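Local coordinates for pheromone response PrgU-like domain-containing protein (Enterococcus faecalis, PDB 2GMQ) that is of unknown function but, as a plasmid-encoded member of the PrgU-like family, probably takes part in the pheromone response of its host, at residues Glu15-Glu20 against Thr63-Lys68; Leu23-Arg28 against Val35-Lys40; Leu75-Glu80 against Pro95-Lys100. All coordinates share one frame; numbering follows the deposited sequence. Where two conformers were deposited one is given.

Contact 1 of 3, residues Glu15-Glu20 against Thr63-Lys68; sequences EIAIQE and TLNIIK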
loop_
_atom_site.group_PDB
_atom_site.type_symbol
_atom_site.label_atom_id
_atom_site.label_comp_id
_atom_site.label_asym_id
_atom_site.label_seq_id
_atom_site.Cartn_x
_atom_site.Cartn_y
_atom_site.Cartn_z
ATOM N N GLU A 15 16.107 -5.873 23.106
ATOM C CA GLU A 15 15.826 -4.988 21.984
ATOM C C GLU A 15 15.157 -5.838 20.901
ATOM O O GLU A 15 15.547 -7.039 20.703
ATOM C CB GLU A 15 17.124 -4.384 21.438
ATOM C CG GLU A 15 16.826 -3.372 20.349
ATOM C CD GLU A 15 18.034 -2.551 19.889
ATOM O OE1 GLU A 15 18.860 -2.144 20.772
ATOM O OE2 GLU A 15 18.117 -2.242 18.659
ATOM N N ILE A 16 14.100 -5.322 20.343
ATOM C CA ILE A 16 13.493 -6.027 19.233
ATOM C C ILE A 16 13.289 -5.020 18.100
ATOM O O ILE A 16 12.877 -3.855 18.380
ATOM C CB ILE A 16 12.153 -6.703 19.629
ATOM C CG1 ILE A 16 11.592 -7.407 18.368
ATOM C CG2 ILE A 16 11.089 -5.631 19.973
ATOM C CD1 ILE A 16 10.429 -8.422 18.607
ATOM N N ALA A 17 13.632 -5.422 16.855
ATOM C CA ALA A 17 13.444 -4.550 15.715
ATOM C C ALA A 17 12.026 -4.858 15.168
ATOM O O ALA A 17 11.647 -6.050 15.065
ATOM C CB ALA A 17 14.474 -4.819 14.644
ATOM N N ILE A 18 11.268 -3.813 14.854
ATOM C CA ILE A 18 10.022 -4.015 14.110
ATOM C C ILE A 18 9.948 -3.022 12.976
ATOM O O ILE A 18 10.262 -1.802 13.169
ATOM C CB ILE A 18 8.831 -3.846 15.086
ATOM C CG1 ILE A 18 8.964 -4.685 16.345
ATOM C CG2 ILE A 18 7.497 -4.042 14.346
ATOM C CD1 ILE A 18 7.783 -4.623 17.300
ATOM N N GLN A 19 9.656 -3.492 11.762
ATOM C CA GLN A 19 9.467 -2.604 10.613
ATOM C C GLN A 19 8.297 -1.668 10.850
ATOM O O GLN A 19 7.260 -2.022 11.364
ATOM C CB GLN A 19 9.338 -3.341 9.272
ATOM C CG GLN A 19 8.305 -4.433 9.273
ATOM C CD GLN A 19 8.246 -5.204 7.957
ATOM O OE1 GLN A 19 8.968 -4.904 6.982
ATOM N NE2 GLN A 19 7.238 -6.088 7.861
ATOM N N GLU A 20 8.567 -0.395 10.616
ATOM C CA GLU A 20 7.580 0.633 10.840
ATOM C C GLU A 20 6.207 0.308 10.200
ATOM O O GLU A 20 5.152 0.702 10.739
ATOM C CB GLU A 20 8.111 1.943 10.258
ATOM C CG GLU A 20 7.293 3.123 10.645
ATOM C CD GLU A 20 6.212 3.453 9.606
ATOM O OE1 GLU A 20 6.039 2.799 8.536
ATOM O OE2 GLU A 20 5.508 4.426 9.855
ATOM N N THR A 63 13.679 -1.780 24.385
ATOM C CA THR A 63 13.969 -0.967 23.224
ATOM C C THR A 63 13.333 -1.562 21.957
ATOM O O THR A 63 13.435 -2.794 21.703
ATOM C CB THR A 63 15.503 -0.996 23.006
ATOM O OG1 THR A 63 16.115 -0.533 24.209
ATOM C CG2 THR A 63 15.867 -0.036 21.848
ATOM N N LEU A 64 12.664 -0.699 21.204
ATOM C CA LEU A 64 12.174 -1.086 19.852
ATOM C C LEU A 64 13.080 -0.393 18.859
ATOM O O LEU A 64 13.320 0.844 18.965
ATOM C CB LEU A 64 10.759 -0.598 19.572
ATOM C CG LEU A 64 9.640 -1.013 20.488
ATOM C CD1 LEU A 64 8.303 -0.544 19.922
ATOM C CD2 LEU A 64 9.648 -2.530 20.835
ATOM N N ASN A 65 13.604 -1.196 17.918
ATOM C CA ASN A 65 14.401 -0.646 16.802
ATOM C C ASN A 65 13.480 -0.531 15.571
ATOM O O ASN A 65 13.192 -1.553 14.898
ATOM C CB ASN A 65 15.593 -1.543 16.571
ATOM C CG ASN A 65 16.595 -0.985 15.601
ATOM O OD1 ASN A 65 16.568 0.207 15.250
ATOM N ND2 ASN A 65 17.542 -1.841 15.171
ATOM N N ILE A 66 13.004 0.681 15.281
ATOM C CA ILE A 66 12.057 0.881 14.193
ATOM C C ILE A 66 12.781 0.914 12.867
ATOM O O ILE A 66 13.750 1.663 12.703
ATOM C CB ILE A 66 11.098 2.154 14.422
ATOM C CG1 ILE A 66 10.287 1.826 15.713
ATOM C CG2 ILE A 66 10.244 2.352 13.210
ATOM C CD1 ILE A 66 9.433 2.935 16.229
ATOM N N ILE A 67 12.338 0.060 11.952
ATOM C CA ILE A 67 13.020 -0.098 10.654
ATOM C C ILE A 67 12.166 0.415 9.498
ATOM O O ILE A 67 10.977 0.010 9.370
ATOM C CB ILE A 67 13.224 -1.700 10.343
ATOM C CG1 ILE A 67 13.880 -2.481 11.513
ATOM C CG2 ILE A 67 14.007 -1.843 9.017
ATOM C CD1 ILE A 67 15.245 -1.676 11.912
ATOM N N LYS A 68 12.756 1.187 8.565
ATOM C CA LYS A 68 11.998 1.682 7.410
ATOM C C LYS A 68 12.917 2.362 6.439
ATOM O O LYS A 68 13.810 3.131 6.862
ATOM C CB LYS A 68 10.952 2.669 7.842
ATOM C CG LYS A 68 10.255 3.358 6.682
ATOM C CD LYS A 68 9.086 4.085 7.210
ATOM C CE LYS A 68 8.380 4.762 5.986
ATOM N NZ LYS A 68 7.141 5.371 6.456
HETATM O O HOH W 1 17.817 -4.094 16.843
#
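Two parallel strands, 15-19 and 63-68, bridged from Thr63 to Ile67, pair along one side of a mixed three-stranded sheet and illustrate how regularly such partners alternate. On the 15-20 side, Ile16 and Ile18 each use both backbone polar atoms. Ile16 N reaches Thr63 O at 2.9 Å, while Ile16 O accepts Asn65 N at 2.8 Å; Ile18 repeats the pattern with Asn65 O and Ile67 N. The series ends where Glu20 N gives a straight bond (166°) to Ile67 O, 2.7 Å away, just as the first segment leaves the strand.

Glu15, Ala17 and Gln19 share a face with Thr63, Asn65 and Ile67. The extended Glu15 chain, with CG anti to the backbone N (chi1 -175°), crosses the Thr63 side chain at a slant, its CG 3.8 Å from Thr63 CG2. Its OE2 accepts a hydrogen bond from a water 2.6 Å away, and that water accepts one from Asn65 ND2, so solvent joins the carboxylate to the amide. On the opposite face Ile16 CG2 lies beside Leu64 CD2, 3.5 Å away in one of two Leu64 conformers. At the far end, Glu20, just past its strand, and Lys68, the last residue of the other, run alongside each other into a weak salt bridge, OE1 to NZ 3.5 Å.

Strand 71-76 continues the sheet beyond 63-68. Ile18 and Ile66 pack on Leu23 of strand 23-27, and Phe112 of helix 105-112 touches Ile66. At the other border, Ala17 N and Gln19 N bond to Asn50 and Glu46 of a second subunit.

Contact 2 of 3, residues Leu23-Arg28 against Val35-Lys40; sequences LTLQWR and VKVRLK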
loop_
_atom_site.group_PDB
_atom_site.type_symbol
_atom_site.label_atom_id
_atom_site.label_comp_id
_atom_site.label_asym_id
_atom_site.label_seq_id
_atom_site.Cartn_x
_atom_site.Cartn_y
_atom_site.Cartn_z
ATOM N N LEU A 23 3.399 -1.116 12.357
ATOM C CA LEU A 23 3.025 -0.385 13.533
ATOM C C LEU A 23 1.974 0.675 13.234
ATOM O O LEU A 23 2.030 1.331 12.167
ATOM C CB LEU A 23 4.247 0.314 14.146
ATOM C CG LEU A 23 5.417 -0.648 14.518
ATOM C CD1 LEU A 23 6.633 0.292 15.027
ATOM C CD2 LEU A 23 4.965 -1.612 15.569
ATOM N N THR A 24 1.017 0.811 14.154
ATOM C CA THR A 24 0.136 1.952 14.172
ATOM C C THR A 24 0.724 2.885 15.217
ATOM O O THR A 24 0.701 2.561 16.390
ATOM C CB THR A 24 -1.302 1.507 14.486
ATOM O OG1 THR A 24 -1.713 0.584 13.442
ATOM C CG2 THR A 24 -2.233 2.689 14.525
ATOM N N LEU A 25 1.125 4.069 14.769
ATOM C CA LEU A 25 1.799 5.041 15.695
ATOM C C LEU A 25 0.826 6.098 16.171
ATOM O O LEU A 25 0.026 6.643 15.350
ATOM C CB LEU A 25 3.012 5.686 15.017
ATOM C CG LEU A 25 4.221 4.783 14.809
ATOM C CD1 LEU A 25 3.996 3.994 13.475
ATOM C CD2 LEU A 25 5.517 5.567 14.791
ATOM N N GLN A 26 0.841 6.389 17.487
ATOM C CA GLN A 26 -0.082 7.341 18.048
ATOM C C GLN A 26 0.791 8.569 18.429
ATOM O O GLN A 26 1.580 8.457 19.350
ATOM C CB GLN A 26 -0.750 6.829 19.337
ATOM C CG GLN A 26 -1.746 7.901 19.856
ATOM C CD GLN A 26 -2.191 7.830 21.341
ATOM O OE1 GLN A 26 -1.627 7.131 22.191
ATOM N NE2 GLN A 26 -3.219 8.585 21.636
ATOM N N TRP A 27 0.561 9.675 17.739
ATOM C CA TRP A 27 1.312 10.926 18.025
ATOM C C TRP A 27 0.405 11.851 18.772
ATOM O O TRP A 27 -0.765 12.057 18.339
ATOM C CB TRP A 27 1.700 11.592 16.689
ATOM C CG TRP A 27 2.594 10.736 15.837
ATOM C CD1 TRP A 27 2.177 9.920 14.766
ATOM C CD2 TRP A 27 4.000 10.617 15.915
ATOM N NE1 TRP A 27 3.264 9.314 14.212
ATOM C CE2 TRP A 27 4.402 9.679 14.910
ATOM C CE3 TRP A 27 4.983 11.207 16.755
ATOM C CZ2 TRP A 27 5.749 9.361 14.666
ATOM C CZ3 TRP A 27 6.315 10.860 16.554
ATOM C CH2 TRP A 27 6.682 9.902 15.533
ATOM N N ARG A 28 0.904 12.417 19.874
ATOM C CA ARG A 28 0.087 13.344 20.646
ATOM C C ARG A 28 -0.305 14.532 19.759
ATOM O O ARG A 28 0.539 15.190 19.152
ATOM C CB ARG A 28 0.784 13.803 21.934
ATOM C CG ARG A 28 -0.143 14.533 22.908
ATOM C CD ARG A 28 -0.720 13.617 24.005
ATOM N NE ARG A 28 0.315 13.090 24.900
ATOM C CZ ARG A 28 0.150 12.079 25.758
ATOM N NH1 ARG A 28 -1.018 11.445 25.861
ATOM N NH2 ARG A 28 1.177 11.700 26.518
ATOM N N VAL A 35 3.605 8.573 21.472
ATOM C CA VAL A 35 3.140 8.182 22.812
ATOM C C VAL A 35 3.191 6.641 22.844
ATOM O O VAL A 35 3.665 6.034 23.815
ATOM C CB VAL A 35 1.675 8.696 23.047
ATOM C CG1 VAL A 35 1.042 8.018 24.312
ATOM C CG2 VAL A 35 1.650 10.230 23.190
ATOM N N LYS A 36 2.652 6.028 21.791
ATOM C CA LYS A 36 2.615 4.566 21.797
ATOM C C LYS A 36 2.526 4.012 20.360
ATOM O O LYS A 36 2.228 4.759 19.419
ATOM C CB LYS A 36 1.425 4.084 22.655
ATOM C CG LYS A 36 0.080 4.427 22.036
ATOM C CD LYS A 36 -1.091 3.739 22.720
ATOM C CE LYS A 36 -1.794 4.627 23.738
ATOM N NZ LYS A 36 -3.134 3.925 24.174
ATOM N N VAL A 37 2.903 2.730 20.211
ATOM C CA VAL A 37 2.824 2.070 18.906
ATOM C C VAL A 37 2.068 0.748 19.202
ATOM O O VAL A 37 2.214 0.139 20.323
ATOM C CB VAL A 37 4.193 1.728 18.287
ATOM C CG1 VAL A 37 5.125 2.982 18.258
ATOM C CG2 VAL A 37 4.917 0.682 19.088
ATOM N N ARG A 38 1.238 0.340 18.264
ATOM C CA ARG A 38 0.514 -0.871 18.405
ATOM C C ARG A 38 0.789 -1.721 17.203
ATOM O O ARG A 38 0.717 -1.235 16.093
ATOM C CB ARG A 38 -0.954 -0.428 18.484
ATOM C CG ARG A 38 -1.977 -1.449 18.335
ATOM C CD ARG A 38 -3.342 -0.695 18.105
ATOM N NE ARG A 38 -4.302 -1.673 17.636
ATOM C CZ ARG A 38 -5.458 -1.968 18.245
ATOM N NH1 ARG A 38 -5.816 -1.316 19.365
ATOM N NH2 ARG A 38 -6.248 -2.920 17.733
ATOM N N LEU A 39 1.036 -3.029 17.378
ATOM C CA LEU A 39 1.248 -3.871 16.213
ATOM C C LEU A 39 -0.027 -4.017 15.403
ATOM O O LEU A 39 -1.158 -4.164 15.947
ATOM C CB LEU A 39 1.699 -5.312 16.617
ATOM C CG LEU A 39 3.206 -5.529 16.660
ATOM C CD1 LEU A 39 3.847 -5.514 15.348
ATOM C CD2 LEU A 39 3.880 -4.456 17.596
ATOM N N LYS A 40 0.152 -4.018 14.090
ATOM C CA LYS A 40 -0.955 -4.288 13.188
ATOM C C LYS A 40 -1.471 -5.725 13.340
ATOM O O LYS A 40 -0.752 -6.627 13.817
ATOM C CB LYS A 40 -0.548 -3.991 11.751
ATOM C CG LYS A 40 -0.734 -2.507 11.401
ATOM C CD LYS A 40 -0.315 -2.265 9.986
ATOM C CE LYS A 40 -0.582 -0.831 9.557
ATOM N NZ LYS A 40 0.490 -0.366 8.650
#
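Leu23 to Gln26 run antiparallel to Lys36 to Leu39, the short strand axes 159° apart, as the two arms of a beta hairpin. Thr24 and Arg38 form a hydrogen-bonded pair: Thr24 N points almost straight at Arg38 O, 2.8 Å away, and Arg38 N returns the bond to Thr24 O. Further along, Gln26 N binds Lys36 O, whereas Gln26 O accepts a hydrogen bond from Val35 N at 2.9 Å. Val35 and Lys36 thus both lie opposite Gln26, a classic beta bulge.

Leu23 carries the apolar face. Its CG stands beside the backbone N (chi1 -57°), and CD2 comes obliquely against Leu39 CD2 at 3.7 Å, with Val37 CG2 a little further off. Leu25 CG, in one of two conformers, rests beside Val37 CG1, the two chains running abreast.

On the other face the Gln26 amide oxygen lies against the Lys36 carbon chain, an approach so close that its detail is doubtful. At the turn end, one conformer of Arg28 tentatively lays a guanidinium face over Val35 CG2.

The chemistry therefore divides by face: four backbone bonds join the strands, Leu23 and Leu39 pack inward on Ile18 of strand 15-19, and the polar face adds mainly Gln26 against Lys36.

Contact 3 of 3, residues Leu75-Glu80 against Pro95-Lys100; sequences LEVYPE and PVFFIK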
loop_
_atom_site.group_PDB
_atom_site.type_symbol
_atom_site.label_atom_id
_atom_site.label_comp_id
_atom_site.label_asym_id
_atom_site.label_seq_id
_atom_site.Cartn_x
_atom_site.Cartn_y
_atom_site.Cartn_z
ATOM N N LEU A 75 14.311 3.181 20.053
ATOM C CA LEU A 75 13.492 3.974 20.990
ATOM C C LEU A 75 13.280 3.138 22.225
ATOM O O LEU A 75 12.910 1.976 22.103
ATOM C CB LEU A 75 12.095 4.342 20.379
ATOM C CG LEU A 75 12.203 5.311 19.173
ATOM C CD1 LEU A 75 10.731 5.390 18.593
ATOM C CD2 LEU A 75 12.772 6.690 19.415
ATOM N N GLU A 76 13.589 3.696 23.404
ATOM C CA GLU A 76 13.302 2.961 24.639
ATOM C C GLU A 76 11.799 3.030 24.884
ATOM O O GLU A 76 11.144 4.055 24.549
ATOM C CB GLU A 76 14.020 3.569 25.837
ATOM C CG GLU A 76 15.519 3.786 25.654
ATOM C CD GLU A 76 16.127 4.241 26.937
ATOM O OE1 GLU A 76 15.885 5.405 27.297
ATOM O OE2 GLU A 76 16.815 3.434 27.600
ATOM N N VAL A 77 11.283 1.958 25.461
ATOM C CA VAL A 77 9.899 1.854 25.916
ATOM C C VAL A 77 9.863 1.842 27.440
ATOM O O VAL A 77 10.915 1.737 28.086
ATOM C CB VAL A 77 9.209 0.570 25.339
ATOM C CG1 VAL A 77 9.346 0.578 23.768
ATOM C CG2 VAL A 77 9.835 -0.717 25.988
ATOM N N TYR A 78 8.655 1.946 28.020
ATOM C CA TYR A 78 8.426 1.794 29.415
ATOM C C TYR A 78 8.007 0.337 29.569
ATOM O O TYR A 78 6.865 0.019 29.240
ATOM C CB TYR A 78 7.275 2.706 29.869
ATOM C CG TYR A 78 7.532 4.184 29.806
ATOM C CD1 TYR A 78 8.425 4.791 30.698
ATOM C CD2 TYR A 78 6.840 5.000 28.895
ATOM C CE1 TYR A 78 8.657 6.217 30.682
ATOM C CE2 TYR A 78 7.073 6.435 28.879
ATOM C CZ TYR A 78 7.962 7.004 29.776
ATOM O OH TYR A 78 8.145 8.363 29.746
ATOM N N PRO A 79 8.953 -0.575 29.926
ATOM C CA PRO A 79 8.563 -2.002 29.877
ATOM C C PRO A 79 7.350 -2.348 30.729
ATOM O O PRO A 79 6.635 -3.288 30.400
ATOM C CB PRO A 79 9.816 -2.764 30.393
ATOM C CG PRO A 79 10.887 -1.804 30.448
ATOM C CD PRO A 79 10.401 -0.407 30.112
ATOM N N GLU A 80 7.128 -1.609 31.807
ATOM C CA GLU A 80 6.036 -1.976 32.726
ATOM C C GLU A 80 4.656 -1.538 32.230
ATOM O O GLU A 80 3.648 -1.973 32.784
ATOM C CB GLU A 80 6.321 -1.555 34.194
ATOM C CG GLU A 80 7.742 -1.861 34.715
ATOM C CD GLU A 80 8.130 -3.354 34.741
ATOM O OE1 GLU A 80 9.272 -3.637 34.294
ATOM O OE2 GLU A 80 7.333 -4.235 35.194
ATOM N N PRO A 95 0.046 -6.591 20.703
ATOM C CA PRO A 95 0.979 -5.907 21.630
ATOM C C PRO A 95 0.984 -4.389 21.408
ATOM O O PRO A 95 0.980 -3.968 20.248
ATOM C CB PRO A 95 2.368 -6.423 21.220
ATOM C CG PRO A 95 2.206 -7.391 20.184
ATOM C CD PRO A 95 0.740 -7.479 19.752
ATOM N N VAL A 96 1.127 -3.612 22.507
ATOM C CA VAL A 96 1.231 -2.173 22.457
ATOM C C VAL A 96 2.430 -1.808 23.334
ATOM O O VAL A 96 2.577 -2.386 24.456
ATOM C CB VAL A 96 -0.030 -1.545 23.094
ATOM C CG1 VAL A 96 0.077 -0.040 23.207
ATOM C CG2 VAL A 96 -1.308 -2.059 22.377
ATOM N N PHE A 97 3.211 -0.839 22.846
ATOM C CA PHE A 97 4.380 -0.364 23.653
ATOM C C PHE A 97 4.238 1.120 23.852
ATOM O O PHE A 97 3.823 1.825 22.911
ATOM C CB PHE A 97 5.675 -0.602 22.903
ATOM C CG PHE A 97 5.962 -2.059 22.724
ATOM C CD1 PHE A 97 6.650 -2.773 23.728
ATOM C CD2 PHE A 97 5.564 -2.709 21.516
ATOM C CE1 PHE A 97 6.927 -4.155 23.603
ATOM C CE2 PHE A 97 5.830 -4.110 21.363
ATOM C CZ PHE A 97 6.510 -4.827 22.380
ATOM N N PHE A 98 4.624 1.573 25.037
ATOM C CA PHE A 98 4.552 3.010 25.324
ATOM C C PHE A 98 5.949 3.534 25.215
ATOM O O PHE A 98 6.872 2.996 25.835
ATOM C CB PHE A 98 3.977 3.314 26.669
ATOM C CG PHE A 98 2.470 2.998 26.751
ATOM C CD1 PHE A 98 1.541 4.031 26.671
ATOM C CD2 PHE A 98 2.045 1.694 26.783
ATOM C CE1 PHE A 98 0.151 3.751 26.712
ATOM C CE2 PHE A 98 0.633 1.347 26.834
ATOM C CZ PHE A 98 -0.311 2.381 26.785
ATOM N N ILE A 99 6.080 4.567 24.411
ATOM C CA ILE A 99 7.426 5.037 24.064
ATOM C C ILE A 99 7.983 5.954 25.153
ATOM O O ILE A 99 7.378 6.994 25.436
ATOM C CB ILE A 99 7.417 5.708 22.708
ATOM C CG1 ILE A 99 6.953 4.757 21.570
ATOM C CG2 ILE A 99 8.825 6.158 22.318
ATOM C CD1 ILE A 99 7.599 3.404 21.651
ATOM N N LYS A 100 9.205 5.638 25.618
ATOM C CA LYS A 100 9.930 6.466 26.600
ATOM C C LYS A 100 10.879 7.509 25.966
ATOM O O LYS A 100 10.929 8.702 26.411
ATOM C CB LYS A 100 10.728 5.506 27.509
ATOM C CG LYS A 100 11.685 6.285 28.509
ATOM C CD LYS A 100 12.115 5.454 29.640
ATOM C CE LYS A 100 12.969 4.310 29.203
ATOM N NZ LYS A 100 13.532 3.547 30.408
HETATM O O HOH W 2 13.413 1.209 28.769
HETATM O O HOH W 3 5.659 -0.106 26.793
#
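Lys100, Tyr78 and Val77 carry this contact, and the lysine does so mainly through its carbon chain. Lys100 CB sits over the centre of one face of the Tyr78 ring, 3.8 Å from the centroid and only 7° off the ring normal, a CH-pi contact. Further out, Lys100 CD lies beyond the ring's rim, 3.7 Å from Tyr78 CE1. The chain bends about CG-CD (chi3 65°), which brings CE back beside Val77 O and Glu76 CB. The ammonium group meets the other segment through solvent: NZ donates to a water at 2.9 Å, and this water donates to Val77 O. At the ring's edge, in its plane, lies Phe98 CB, 4.0 Å from Tyr78 CD2, with the two side chains crossing at about a right angle. The tyrosine also makes a cation-pi contact with Lys81.

Under these side chains the backbones meet at a single beta bridge, Val77 with Ile99, between strands of two different sheets, 71-76 and 94-98, or their extensions; the runs 75-78 and 97-100 head 101° apart. Two hydrogen bonds flank the bridge. Lys100 N reaches Glu76 O at 2.7 Å, and Tyr78 N reaches Phe98 O at 3.0 Å; the latter oxygen also receives a CA-H contact from Val77 CA at 3.2 Å. A second water extends the union, donating to Tyr78 O while accepting from Phe98 N.

Val77 joins the buried side, with Ile99 and Phe97. Its CG1 touches Ile99 CD1 at 3.9 Å and approaches Phe97 CB nearby, while Leu64 of strand 63-68 packs against both Val77 and Phe97.

How the contacts relate
From the N terminus, strand 15-19 first waits for its partner: contact 1 closes the long loop that runs to strand 63-68. Nested inside that loop, contact 2 folds the hairpin 23-28 and 35-40. Across the interior, contacts 1 and 2 also meet directly, Leu64 packing on Val37 and Ile18 on Leu39. Contact 3 follows both in series, closing the shorter excursion between 75-80 and 95-100. Its two segments belong to different sheets, with 71-76 beside strand 63-68 of contact 1 and 94-98 beside strand 34-39 of contact 2, so it ties together the sheets that those contacts help build, an example of nested pairings joined by a later one.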